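Local coordinates for protein glutamine synthetase (Helicobacter pylori, PDB 5ZLI) that belongs to the glutamine synthetase family of large oligomeric enzymes, joining a beta-grasp domain to a catalytic domain in each of twelve subunits, at residues S32-T37 with Q455-N460; F136-E141 with D243-L248; M200-E205 with H257-T262; E295-L300 with L342-N347; I384-M389 with Q444-E449. One frame throughout, in Å; residues are numbered along the deposited sequence.

In the fold
Three of the five contacts, 1, 2 and 5, are buried and mainly apolar; contact 4 is partly buried, and contact 3 lies at the surface, where a carboxylate and an amide take part. Chemistry thus follows depth in the fold. Contacts 2 and 3 draw on helix 238-258; contact 1 uses helix 448-466, contact 5 the loop leading into it, while contacts 2 and 4 reach the same mixed sheet. Contact 1 joins the beta-grasp and catalytic domains and encloses the other four in its loop. Contact 2 touches contact 1 through Gln246 and contact 5 through Phe136. Contacts 3 and 4 both meet one neighbouring subunit.

Contact 1: residues S32-T37 with Q455-N460; sequences SDIKGT and QSLKFN
Ile34 and Leu457 meet methyl to methyl, with Ile34 CG2 lying 3.6 Å from Leu457 CD2. The two side chains run past each other in opposite directions, so the touch is made alongside and not end on. Ile34 presents this branch because CG2 stands anti to the backbone N (chi1 -66° for CG1). Leu457 also sends its CG anti to its own N (chi1 175°), which carries CD2 out from the helix; the same methyl comes 4.1 Å from Ile34 CB. The setting is the turn of a beta hairpin: residues 32-37 link the antiparallel strands 26-32 and 38-44 of the beta-grasp domain, and helix 448-466 of the catalytic domain packs against that turn. Phe450 and Tyr454, earlier on the same helix, also touch Ile34, as do Trp67 and Leu379. Beside this apolar pair, Lys458 bends once near its root and then runs out straight until NZ is 4.5 Å from Lys35 CA. Its ammonium makes a weak hydrogen bond to Ala324 O. Lys35 turns its own end elsewhere, and its NZ reaches Thr37 OG1 at 3.3 Å, a hydrogen bond inside the turn. Within the same turn Asp33 OD1 receives two weak bonds, one from Thr37 N at 2.9 Å and one from Gly36 N at 3.4 Å. Lys35 also packs on Thr477 of a neighbouring subunit.

Contact 2: residues F136-E141 with D243-L248; sequences FGAENE and DNVQKL
Val245 pushes both its methyls toward the amide end of Asn140, and the two side chains cross at about a right angle. Van der Waals packing makes the whole contact. Val245 CG2 lies 3.7 Å from Asn140 ND2, with Val245 CG1 4.0 Å from that same nitrogen. The CG2 methyl is shared, since it also sits 4.0 Å from Ala138 CB. One helical turn further on, Leu248 brings CD1 to 4.0 Å from Asn140 CB; its CG stands anti to the backbone N (chi1 177°), which throws the branch across to the strand. Asn140 is therefore touched at its root by leucine and at its amide by valine. The arrangement is a helix laid over a beta sheet: helix 238-258 packs on strand 133-145, a member of the mixed sheet of the catalytic domain. Segments 136-140 and 243-248 run nearly parallel, their axes 9.6 Å apart and inclined by 22°. Alternation along the strand turns Ala138 and Asn140 to the helix, whereas Glu139 and Glu141 leave on the other face. Polar interactions lie outside the pair of segments. Asn140 OD1 is hydrogen-bonded with Ser373 OG, which accounts for a buried polar atom in apolar company. On the helix, Asp243 forms salt bridges with Arg83 and Arg115, and Gln246 NE2 probably hydrogen-bonds to Gly36 O in the hairpin turn.

Contact 3: residues M200-E205 with H257-T262; sequences MDIRTE and HLNGKT
Ile202 and Asn259 bring the two backbones nearest, their CA atoms 8.2 Å apart. Residues 200-205 are the first turns of helix 200-212, while 257-262 leave the end of helix 238-258: Asn259 is the first residue to abandon helical angles, and Gly260 follows with positive phi (81°). In the opening turns Met200 O accepts twice from Thr204, from its N at 3.1 Å and its OG1 at 2.7 Å. Side chains reach across from opposite directions. Ile202 brings CD1 against the side chain of Asn259, 3.8 Å from Asn259 CB and 3.7 Å from its amide carbon CG. Glu205 arrives in an extended form, CG anti to the backbone N (chi1 173°), and its OE1 comes 3.8 Å from Asn259 CG. The carboxylate and amide planes are turned 75° against each other, so the two flat groups do not stack. Other subunits bound the region: Asp201 OD1 is hydrogen-bonded to Ala91 N of one neighbouring subunit, and Thr262 OG1 to Phe180 O of another. Within the chain, Lys261 forms a salt bridge with Asp146. The backbone beneath Asn259 is a Schellman motif, with Lys261 N directed to Ala256 O, Gly260 N hydrogen-bonded to His257 O at 3.0 Å, and Gly260 as the C-prime residue that ends the helix.

Contact 4: residues E295-L300 with L342-N347; sequences ETYKGL and LTYSAN
Tyr297 and Tyr344 bring their rings together where a loop packs against a strand of the mixed sheet in the catalytic domain. Residues 295-300 precede helix 302-313; residues 342-347 lie on the weakly bonded strand 341-346, which pairs in parallel with 351-355. Carbon CE2 of Tyr297 approaches the edge of the Tyr344 ring, near its plane, and stands 4.5 Å from Tyr344 CE2, a loose touch. Tyr344 points from the strand toward the loop, and its hydroxyl is engaged elsewhere, in a hydrogen bond with Gly399 O. Helix 302-313 closes in on both tyrosines, Leu305 touching Tyr297 and Leu308 touching Tyr344. Alongside runs Lys298, whose CG lies 3.8 Å above one face of its neighbour Tyr297, toward the rim. From there the chain stretches out fully and passes the methyl of Ala346. The ammonium of Lys298 has a long, weak ion pair with Asp403. Just beyond, Asn347 meets a neighbouring subunit, packing on its Tyr105. Ala346 CB is met by two atoms of the extended lysine, Lys298 CD at 4.0 Å and Lys298 NZ likewise at 4.0 Å.

Contact 5: residues I384-M389 with Q444-E449; sequences ILMAGM and QVFSEE
Met386 and Val445 reach toward each other tip to tip, joining helix 377-393 to the loop that leads into helix 448-466, a case of helix-on-loop packing within the catalytic domain. Ser447 holds the N-cap position of the second helix, so the touching residues lie just before its start. Met386 buries more area in the contact than Val445 or Phe446. Its chain is bent at both outer torsions (chi2 -58°, chi3 -71°), which curls the thioether so that sulfur and terminal methyl both face the valine. Carbon CE lies 3.6 Å from Val445 CG2, and SD stands 3.9 Å from each of Val445 CG1 and CG2. Phe446 contributes less. It slides past Met386 in the opposite direction, meeting the methylene part of that side chain and not its sulfur, while its ring makes an edge-to-face stack with Phe321. Leu440, on helix 438-441, touches both Met386 and Phe446, and Ala121 of helix 114-128 lies against Val445. All three contact residues are buried, and no hydrogen bond joins the segments. On the phenylalanine side the closest approach is Met386 CG to Phe446 CE1, 3.9 Å.

Contact 1: residues S32-T37 with Q455-N460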
# COMPACT_ATOMS: atom_id res chain seq x y z
N SER B 32 -44.44 13.41 21.10
CA SER B 32 -44.44 12.65 19.87
C SER B 32 -45.14 13.46 18.79
O SER B 32 -46.31 13.83 18.96
CB SER B 32 -45.12 11.30 20.08
OG SER B 32 -44.70 10.74 21.33
N ASP B 33 -44.43 13.74 17.70
CA ASP B 33 -45.06 14.32 16.52
C ASP B 33 -45.92 13.26 15.85
O ASP B 33 -46.05 12.14 16.34
CB ASP B 33 -44.02 14.93 15.57
CG ASP B 33 -43.17 13.89 14.80
OD1 ASP B 33 -42.96 12.73 15.23
OD2 ASP B 33 -42.70 14.27 13.70
N ILE B 34 -46.56 13.62 14.73
CA ILE B 34 -47.47 12.69 14.06
C ILE B 34 -46.74 11.43 13.61
O ILE B 34 -47.24 10.32 13.78
CB ILE B 34 -48.19 13.39 12.90
CG1 ILE B 34 -49.11 14.47 13.44
CG2 ILE B 34 -49.03 12.40 12.05
CD1 ILE B 34 -49.69 15.31 12.33
N LYS B 35 -45.56 11.59 12.99
CA LYS B 35 -44.82 10.45 12.41
C LYS B 35 -44.46 9.37 13.42
O LYS B 35 -44.23 8.22 13.03
CB LYS B 35 -43.58 10.96 11.65
CG LYS B 35 -42.20 10.23 11.82
CD LYS B 35 -41.41 10.40 10.48
CE LYS B 35 -39.99 9.87 10.46
NZ LYS B 35 -39.09 10.95 11.01
N GLY B 36 -44.39 9.70 14.71
CA GLY B 36 -43.96 8.74 15.70
C GLY B 36 -42.61 9.05 16.29
O GLY B 36 -42.10 8.26 17.10
N THR B 37 -41.97 10.10 15.83
CA THR B 37 -40.69 10.45 16.39
C THR B 37 -40.85 11.00 17.78
O THR B 37 -41.66 11.90 18.01
CB THR B 37 -39.99 11.46 15.51
OG1 THR B 37 -39.74 10.87 14.24
CG2 THR B 37 -38.68 11.90 16.18
N GLN B 455 -52.95 12.62 5.89
CA GLN B 455 -52.91 12.20 4.50
C GLN B 455 -51.83 12.95 3.74
O GLN B 455 -51.04 12.35 3.01
CB GLN B 455 -54.29 12.42 3.86
CG GLN B 455 -54.28 12.48 2.33
CD GLN B 455 -54.24 13.91 1.79
OE1 GLN B 455 -54.53 14.88 2.52
NE2 GLN B 455 -53.87 14.05 0.52
N SER B 456 -51.78 14.26 3.91
CA SER B 456 -50.76 15.07 3.25
C SER B 456 -49.35 14.68 3.71
O SER B 456 -48.41 14.68 2.90
CB SER B 456 -51.03 16.55 3.53
OG SER B 456 -49.92 17.37 3.21
N LEU B 457 -49.19 14.35 4.99
CA LEU B 457 -47.87 13.99 5.50
C LEU B 457 -47.36 12.69 4.87
O LEU B 457 -46.22 12.61 4.40
CB LEU B 457 -47.97 13.85 7.02
CG LEU B 457 -46.74 13.36 7.77
CD1 LEU B 457 -45.79 14.49 8.06
CD2 LEU B 457 -47.15 12.69 9.03
N LYS B 458 -48.21 11.67 4.84
CA LYS B 458 -47.77 10.35 4.42
C LYS B 458 -47.55 10.31 2.91
O LYS B 458 -46.60 9.67 2.45
CB LYS B 458 -48.81 9.33 4.84
CG LYS B 458 -48.88 9.25 6.32
CD LYS B 458 -47.62 8.65 6.91
CE LYS B 458 -47.50 8.88 8.42
NZ LYS B 458 -46.24 8.20 8.83
N PHE B 459 -48.35 11.03 2.13
CA PHE B 459 -48.08 11.09 0.71
C PHE B 459 -46.75 11.80 0.44
O PHE B 459 -45.93 11.28 -0.32
CB PHE B 459 -49.26 11.77 0.01
CG PHE B 459 -50.35 10.81 -0.41
CD1 PHE B 459 -50.24 10.08 -1.57
CD2 PHE B 459 -51.47 10.63 0.37
CE1 PHE B 459 -51.26 9.20 -1.95
CE2 PHE B 459 -52.47 9.76 -0.01
CZ PHE B 459 -52.37 9.05 -1.16
N ASN B 460 -46.48 12.95 1.11
CA ASN B 460 -45.20 13.63 0.83
C ASN B 460 -43.99 12.95 1.48
O ASN B 460 -42.89 13.05 0.92
CB ASN B 460 -45.15 15.10 1.28
CG ASN B 460 -45.92 16.05 0.36
OD1 ASN B 460 -45.62 16.18 -0.83
ND2 ASN B 460 -46.79 16.83 0.96

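Contact 2: residues F136-E141 with D243-L248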
# COMPACT_ATOMS: atom_id res chain seq x y z
N PHE B 136 -54.11 -2.65 26.01
CA PHE B 136 -53.30 -2.96 24.83
C PHE B 136 -51.93 -3.47 25.25
O PHE B 136 -51.29 -2.88 26.13
CB PHE B 136 -53.03 -1.75 23.91
CG PHE B 136 -54.17 -1.36 23.03
CD1 PHE B 136 -55.28 -0.72 23.55
CD2 PHE B 136 -54.13 -1.62 21.67
CE1 PHE B 136 -56.33 -0.36 22.72
CE2 PHE B 136 -55.18 -1.26 20.85
CZ PHE B 136 -56.27 -0.63 21.37
N GLY B 137 -51.44 -4.46 24.52
CA GLY B 137 -50.14 -5.05 24.77
C GLY B 137 -49.37 -5.37 23.51
O GLY B 137 -49.67 -6.35 22.83
N ALA B 138 -48.33 -4.58 23.21
CA ALA B 138 -47.60 -4.67 21.95
C ALA B 138 -46.32 -5.48 22.10
O ALA B 138 -45.61 -5.38 23.11
CB ALA B 138 -47.26 -3.27 21.43
N GLU B 139 -46.04 -6.31 21.10
CA GLU B 139 -44.75 -6.99 20.97
C GLU B 139 -44.05 -6.31 19.79
O GLU B 139 -44.41 -6.57 18.63
CB GLU B 139 -44.93 -8.47 20.68
CG GLU B 139 -45.94 -9.22 21.55
CD GLU B 139 -46.32 -10.58 20.93
OE1 GLU B 139 -45.79 -10.90 19.85
OE2 GLU B 139 -47.15 -11.31 21.51
N ASN B 140 -43.03 -5.49 20.07
CA ASN B 140 -42.30 -4.81 18.99
C ASN B 140 -41.01 -5.57 18.70
O ASN B 140 -39.97 -5.34 19.32
CB ASN B 140 -41.97 -3.36 19.33
CG ASN B 140 -43.19 -2.51 19.46
OD1 ASN B 140 -43.66 -1.92 18.48
ND2 ASN B 140 -43.71 -2.40 20.69
N GLU B 141 -41.08 -6.47 17.72
CA GLU B 141 -39.88 -7.10 17.19
C GLU B 141 -38.97 -6.03 16.57
O GLU B 141 -39.45 -5.06 15.97
CB GLU B 141 -40.23 -8.18 16.16
CG GLU B 141 -41.16 -9.27 16.73
CD GLU B 141 -41.60 -10.36 15.72
OE1 GLU B 141 -41.67 -10.07 14.50
OE2 GLU B 141 -41.96 -11.48 16.16
N ASP B 243 -47.38 4.75 25.33
CA ASP B 243 -46.27 5.39 26.03
C ASP B 243 -45.11 4.43 26.24
O ASP B 243 -43.96 4.77 25.96
CB ASP B 243 -46.73 5.93 27.37
CG ASP B 243 -47.31 7.28 27.26
OD1 ASP B 243 -47.55 7.76 26.13
OD2 ASP B 243 -47.49 7.90 28.31
N ASN B 244 -45.40 3.21 26.68
CA ASN B 244 -44.29 2.31 26.97
C ASN B 244 -43.60 1.90 25.69
O ASN B 244 -42.41 1.62 25.70
CB ASN B 244 -44.79 1.06 27.69
CG ASN B 244 -45.23 1.33 29.10
OD1 ASN B 244 -44.75 2.26 29.74
ND2 ASN B 244 -46.14 0.51 29.59
N VAL B 245 -44.33 1.92 24.58
CA VAL B 245 -43.72 1.65 23.29
C VAL B 245 -42.67 2.71 22.98
O VAL B 245 -41.54 2.38 22.60
CB VAL B 245 -44.79 1.55 22.20
CG1 VAL B 245 -44.18 1.62 20.79
CG2 VAL B 245 -45.63 0.26 22.42
N GLN B 246 -43.00 4.00 23.17
CA GLN B 246 -41.98 5.05 22.99
C GLN B 246 -40.75 4.80 23.86
O GLN B 246 -39.62 4.90 23.37
CB GLN B 246 -42.54 6.45 23.27
CG GLN B 246 -43.60 6.99 22.30
CD GLN B 246 -43.18 6.95 20.81
OE1 GLN B 246 -43.20 5.88 20.20
NE2 GLN B 246 -42.75 8.09 20.27
N LYS B 247 -40.94 4.50 25.15
CA LYS B 247 -39.81 4.21 26.03
C LYS B 247 -39.00 3.01 25.53
O LYS B 247 -37.77 3.09 25.41
CB LYS B 247 -40.29 3.94 27.46
CG LYS B 247 -40.89 5.10 28.24
CD LYS B 247 -40.90 4.69 29.74
CE LYS B 247 -41.81 5.55 30.60
NZ LYS B 247 -41.76 5.20 32.03
N LEU B 248 -39.67 1.87 25.31
CA LEU B 248 -39.04 0.67 24.77
C LEU B 248 -38.20 0.93 23.52
O LEU B 248 -37.05 0.48 23.43
CB LEU B 248 -40.12 -0.39 24.50
CG LEU B 248 -39.96 -1.80 23.88
CD1 LEU B 248 -39.79 -1.83 22.36
CD2 LEU B 248 -38.81 -2.49 24.48

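Contact 3: residues M200-E205 with H257-T262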
# COMPACT_ATOMS: atom_id res chain seq x y z
N MET B 200 -27.66 -12.45 23.50
CA MET B 200 -28.23 -12.90 24.76
C MET B 200 -27.93 -11.90 25.86
O MET B 200 -28.77 -11.66 26.73
CB MET B 200 -27.71 -14.30 25.07
CG MET B 200 -28.25 -14.96 26.32
SD MET B 200 -26.89 -15.26 27.48
CE MET B 200 -26.39 -16.98 27.22
N ASP B 201 -26.73 -11.31 25.86
CA ASP B 201 -26.40 -10.31 26.88
C ASP B 201 -26.91 -8.94 26.51
O ASP B 201 -27.12 -8.09 27.37
CB ASP B 201 -24.89 -10.25 27.12
CG ASP B 201 -24.36 -11.51 27.79
OD1 ASP B 201 -25.19 -12.32 28.29
OD2 ASP B 201 -23.12 -11.69 27.81
N ILE B 202 -27.06 -8.69 25.21
CA ILE B 202 -27.63 -7.44 24.75
C ILE B 202 -29.13 -7.42 25.06
O ILE B 202 -29.66 -6.44 25.59
CB ILE B 202 -27.35 -7.30 23.25
CG1 ILE B 202 -26.03 -6.55 23.00
CG2 ILE B 202 -28.49 -6.58 22.55
CD1 ILE B 202 -26.11 -5.06 23.11
N ARG B 203 -29.82 -8.52 24.76
CA ARG B 203 -31.24 -8.60 25.06
C ARG B 203 -31.47 -8.55 26.56
O ARG B 203 -32.32 -7.81 27.06
CB ARG B 203 -31.83 -9.88 24.44
CG ARG B 203 -31.83 -9.83 22.88
CD ARG B 203 -32.64 -10.91 22.19
NE ARG B 203 -32.42 -12.23 22.76
CZ ARG B 203 -31.66 -13.18 22.20
NH1 ARG B 203 -31.10 -12.98 21.03
NH2 ARG B 203 -31.50 -14.35 22.81
N THR B 204 -30.63 -9.26 27.29
CA THR B 204 -30.71 -9.22 28.74
C THR B 204 -30.45 -7.82 29.28
O THR B 204 -31.06 -7.40 30.28
CB THR B 204 -29.73 -10.23 29.31
OG1 THR B 204 -30.20 -11.55 29.00
CG2 THR B 204 -29.63 -10.09 30.77
N GLU B 205 -29.53 -7.07 28.66
CA GLU B 205 -29.24 -5.71 29.12
C GLU B 205 -30.37 -4.75 28.79
O GLU B 205 -30.57 -3.76 29.50
CB GLU B 205 -27.92 -5.22 28.54
CG GLU B 205 -27.57 -3.74 28.83
CD GLU B 205 -26.20 -3.36 28.24
OE1 GLU B 205 -25.63 -4.21 27.50
OE2 GLU B 205 -25.70 -2.23 28.50
N HIS B 257 -26.85 1.19 21.02
CA HIS B 257 -25.86 2.24 20.79
C HIS B 257 -24.68 2.21 21.78
O HIS B 257 -23.54 2.47 21.38
CB HIS B 257 -26.53 3.60 20.82
CG HIS B 257 -25.55 4.72 20.69
ND1 HIS B 257 -25.04 5.11 19.48
CD2 HIS B 257 -24.95 5.48 21.63
CE1 HIS B 257 -24.17 6.09 19.68
NE2 HIS B 257 -24.09 6.32 20.97
N LEU B 258 -24.94 2.01 23.07
CA LEU B 258 -23.86 2.06 24.07
C LEU B 258 -22.89 0.93 23.86
O LEU B 258 -21.71 1.06 24.20
CB LEU B 258 -24.43 2.00 25.48
CG LEU B 258 -23.59 2.54 26.65
CD1 LEU B 258 -23.60 4.10 26.65
CD2 LEU B 258 -24.08 1.96 28.00
N ASN B 259 -23.36 -0.20 23.35
CA ASN B 259 -22.49 -1.31 23.01
C ASN B 259 -21.99 -1.26 21.60
O ASN B 259 -21.59 -2.30 21.08
CB ASN B 259 -23.21 -2.63 23.19
CG ASN B 259 -23.42 -2.96 24.61
OD1 ASN B 259 -24.55 -3.11 25.04
ND2 ASN B 259 -22.32 -2.98 25.39
N GLY B 260 -22.05 -0.11 20.93
CA GLY B 260 -21.46 0.03 19.61
C GLY B 260 -22.23 -0.49 18.41
O GLY B 260 -21.62 -0.81 17.38
N LYS B 261 -23.56 -0.55 18.48
CA LYS B 261 -24.38 -1.06 17.38
C LYS B 261 -25.50 -0.09 16.98
O LYS B 261 -25.50 1.09 17.36
CB LYS B 261 -24.98 -2.41 17.79
CG LYS B 261 -24.03 -3.32 18.59
CD LYS B 261 -24.08 -4.72 18.13
CE LYS B 261 -22.91 -5.52 18.64
NZ LYS B 261 -22.78 -6.67 17.71
N THR B 262 -26.45 -0.56 16.21
CA THR B 262 -27.49 0.33 15.72
C THR B 262 -28.74 -0.51 15.55
O THR B 262 -28.70 -1.57 14.93
CB THR B 262 -27.10 1.00 14.39
OG1 THR B 262 -28.27 1.55 13.76
CG2 THR B 262 -26.37 0.02 13.47

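Contact 4: residues E295-L300 with L342-N347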
# COMPACT_ATOMS: atom_id res chain seq x y z
N GLU B 295 -68.90 -17.24 25.76
CA GLU B 295 -68.97 -18.60 25.21
C GLU B 295 -69.57 -18.64 23.82
O GLU B 295 -69.83 -19.73 23.30
CB GLU B 295 -69.68 -19.57 26.17
CG GLU B 295 -68.97 -19.72 27.55
CD GLU B 295 -67.70 -20.60 27.47
OE1 GLU B 295 -67.82 -21.78 27.05
OE2 GLU B 295 -66.58 -20.13 27.83
N THR B 296 -69.71 -17.48 23.18
CA THR B 296 -70.12 -17.43 21.78
C THR B 296 -69.17 -18.24 20.90
O THR B 296 -69.62 -18.96 20.01
CB THR B 296 -70.20 -15.96 21.34
OG1 THR B 296 -70.91 -15.20 22.33
CG2 THR B 296 -70.87 -15.83 19.97
N TYR B 297 -67.87 -18.17 21.17
CA TYR B 297 -66.87 -18.86 20.36
C TYR B 297 -65.77 -19.31 21.32
O TYR B 297 -65.96 -19.35 22.54
CB TYR B 297 -66.35 -17.98 19.20
CG TYR B 297 -65.58 -18.74 18.14
CD1 TYR B 297 -66.21 -19.71 17.38
CD2 TYR B 297 -64.24 -18.48 17.90
CE1 TYR B 297 -65.52 -20.41 16.40
CE2 TYR B 297 -63.54 -19.17 16.92
CZ TYR B 297 -64.19 -20.13 16.18
OH TYR B 297 -63.50 -20.83 15.21
N LYS B 298 -64.60 -19.65 20.78
CA LYS B 298 -63.51 -20.20 21.59
C LYS B 298 -63.10 -19.36 22.80
O LYS B 298 -61.93 -18.96 22.93
CB LYS B 298 -62.30 -20.48 20.69
CG LYS B 298 -62.59 -21.61 19.71
CD LYS B 298 -61.57 -21.69 18.60
CE LYS B 298 -61.78 -22.93 17.73
NZ LYS B 298 -60.87 -22.93 16.55
N GLY B 299 -64.04 -19.07 23.69
CA GLY B 299 -63.75 -18.30 24.88
C GLY B 299 -63.90 -16.82 24.67
O GLY B 299 -63.36 -16.03 25.46
N LEU B 300 -64.60 -16.41 23.63
CA LEU B 300 -64.76 -15.01 23.31
C LEU B 300 -66.24 -14.66 23.29
O LEU B 300 -67.07 -15.50 22.94
CB LEU B 300 -64.17 -14.70 21.94
CG LEU B 300 -62.67 -14.97 21.84
CD1 LEU B 300 -62.29 -15.02 20.36
CD2 LEU B 300 -61.81 -13.95 22.64
N LEU B 342 -57.29 -11.23 5.68
CA LEU B 342 -57.97 -10.62 6.83
C LEU B 342 -59.03 -11.56 7.41
O LEU B 342 -60.23 -11.35 7.29
CB LEU B 342 -58.59 -9.29 6.42
CG LEU B 342 -57.68 -8.11 6.15
CD1 LEU B 342 -58.48 -7.01 5.48
CD2 LEU B 342 -57.10 -7.65 7.48
N THR B 343 -58.57 -12.57 8.15
CA THR B 343 -59.48 -13.46 8.85
C THR B 343 -58.89 -13.76 10.23
O THR B 343 -57.77 -13.36 10.55
CB THR B 343 -59.74 -14.75 8.06
OG1 THR B 343 -59.71 -14.46 6.65
CG2 THR B 343 -61.12 -15.29 8.40
N TYR B 344 -59.66 -14.45 11.05
CA TYR B 344 -59.24 -14.85 12.38
C TYR B 344 -59.15 -16.37 12.47
O TYR B 344 -59.81 -17.09 11.71
CB TYR B 344 -60.22 -14.27 13.45
CG TYR B 344 -61.70 -14.67 13.21
CD1 TYR B 344 -62.46 -14.07 12.20
CD2 TYR B 344 -62.32 -15.66 13.98
CE1 TYR B 344 -63.78 -14.43 11.97
CE2 TYR B 344 -63.65 -16.03 13.75
CZ TYR B 344 -64.37 -15.41 12.75
OH TYR B 344 -65.68 -15.76 12.52
N SER B 345 -58.31 -16.85 13.38
CA SER B 345 -58.21 -18.28 13.65
C SER B 345 -57.40 -18.49 14.92
O SER B 345 -56.46 -17.75 15.19
CB SER B 345 -57.58 -19.05 12.48
OG SER B 345 -58.45 -19.06 11.38
N ALA B 346 -57.78 -19.50 15.69
CA ALA B 346 -57.00 -19.85 16.85
C ALA B 346 -55.74 -20.57 16.41
O ALA B 346 -55.77 -21.40 15.49
CB ALA B 346 -57.80 -20.71 17.82
N ASN B 347 -54.62 -20.23 17.05
CA ASN B 347 -53.35 -20.89 16.80
C ASN B 347 -52.86 -20.72 15.36
O ASN B 347 -52.15 -21.58 14.83
CB ASN B 347 -53.47 -22.38 17.14
CG ASN B 347 -54.30 -22.61 18.36
OD1 ASN B 347 -54.08 -22.01 19.41
ND2 ASN B 347 -55.37 -23.40 18.20

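Contact 5: residues I384-M389 with Q444-E449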
# COMPACT_ATOMS: atom_id res chain seq x y z
N ILE B 384 -57.31 1.58 16.25
CA ILE B 384 -57.79 0.22 16.48
C ILE B 384 -58.99 0.23 17.40
O ILE B 384 -59.98 -0.49 17.15
CB ILE B 384 -56.65 -0.66 17.00
CG1 ILE B 384 -55.81 -1.11 15.81
CG2 ILE B 384 -57.19 -1.82 17.80
CD1 ILE B 384 -54.41 -1.50 16.15
N LEU B 385 -58.95 1.04 18.46
CA LEU B 385 -60.10 1.07 19.37
C LEU B 385 -61.31 1.70 18.71
O LEU B 385 -62.42 1.20 18.87
CB LEU B 385 -59.74 1.78 20.66
CG LEU B 385 -60.97 1.91 21.56
CD1 LEU B 385 -61.53 0.56 22.04
CD2 LEU B 385 -60.62 2.80 22.77
N MET B 386 -61.13 2.76 17.93
CA MET B 386 -62.27 3.37 17.25
C MET B 386 -62.90 2.43 16.24
O MET B 386 -64.09 2.55 15.94
CB MET B 386 -61.87 4.66 16.52
CG MET B 386 -61.39 5.82 17.37
SD MET B 386 -62.52 6.43 18.63
CE MET B 386 -63.78 7.22 17.64
N ALA B 387 -62.14 1.49 15.68
CA ALA B 387 -62.72 0.58 14.72
C ALA B 387 -63.43 -0.58 15.38
O ALA B 387 -64.40 -1.11 14.84
CB ALA B 387 -61.66 0.02 13.78
N GLY B 388 -62.91 -1.03 16.53
CA GLY B 388 -63.61 -2.06 17.26
C GLY B 388 -64.91 -1.57 17.85
O GLY B 388 -65.90 -2.30 17.85
N MET B 389 -64.95 -0.30 18.25
CA MET B 389 -66.17 0.22 18.87
C MET B 389 -67.27 0.39 17.85
O MET B 389 -68.45 0.15 18.16
CB MET B 389 -65.90 1.56 19.57
CG MET B 389 -65.13 1.46 20.86
SD MET B 389 -64.84 3.10 21.57
CE MET B 389 -66.53 3.52 21.99
N GLN B 444 -65.26 13.55 17.37
CA GLN B 444 -64.15 14.43 17.01
C GLN B 444 -62.80 13.88 17.48
O GLN B 444 -61.84 14.64 17.70
CB GLN B 444 -64.41 15.85 17.57
CG GLN B 444 -65.70 16.48 17.02
CD GLN B 444 -65.73 16.56 15.48
OE1 GLN B 444 -64.81 17.11 14.85
NE2 GLN B 444 -66.79 16.02 14.88
N VAL B 445 -62.72 12.55 17.61
CA VAL B 445 -61.50 11.91 18.09
C VAL B 445 -60.39 12.12 17.07
O VAL B 445 -59.28 12.57 17.40
CB VAL B 445 -61.74 10.41 18.38
CG1 VAL B 445 -60.45 9.70 18.82
CG2 VAL B 445 -62.81 10.21 19.45
N PHE B 446 -60.69 11.85 15.81
CA PHE B 446 -59.84 12.16 14.68
C PHE B 446 -60.57 13.30 13.96
O PHE B 446 -61.48 13.07 13.16
CB PHE B 446 -59.66 10.93 13.76
CG PHE B 446 -58.80 9.81 14.36
CD1 PHE B 446 -59.23 9.10 15.47
CD2 PHE B 446 -57.62 9.43 13.76
CE1 PHE B 446 -58.48 8.09 16.00
CE2 PHE B 446 -56.86 8.40 14.28
CZ PHE B 446 -57.30 7.74 15.40
N SER B 447 -60.20 14.53 14.26
CA SER B 447 -60.80 15.64 13.54
C SER B 447 -60.37 15.62 12.07
O SER B 447 -59.31 15.09 11.71
CB SER B 447 -60.43 16.95 14.20
OG SER B 447 -59.15 17.37 13.79
N GLU B 448 -61.20 16.18 11.20
CA GLU B 448 -60.91 16.08 9.77
C GLU B 448 -59.66 16.86 9.39
O GLU B 448 -58.89 16.40 8.53
CB GLU B 448 -62.10 16.53 8.94
CG GLU B 448 -61.81 16.64 7.43
CD GLU B 448 -62.10 15.40 6.62
OE1 GLU B 448 -62.53 14.37 7.20
OE2 GLU B 448 -61.89 15.48 5.38
N GLU B 449 -59.44 18.03 10.00
CA GLU B 449 -58.18 18.73 9.75
C GLU B 449 -57.00 17.80 9.94
O GLU B 449 -56.17 17.65 9.03
CB GLU B 449 -58.08 19.97 10.64
CG GLU B 449 -58.54 21.22 9.90
CD GLU B 449 -59.15 22.29 10.81
OE1 GLU B 449 -59.98 23.10 10.30
OE2 GLU B 449 -58.81 22.33 12.00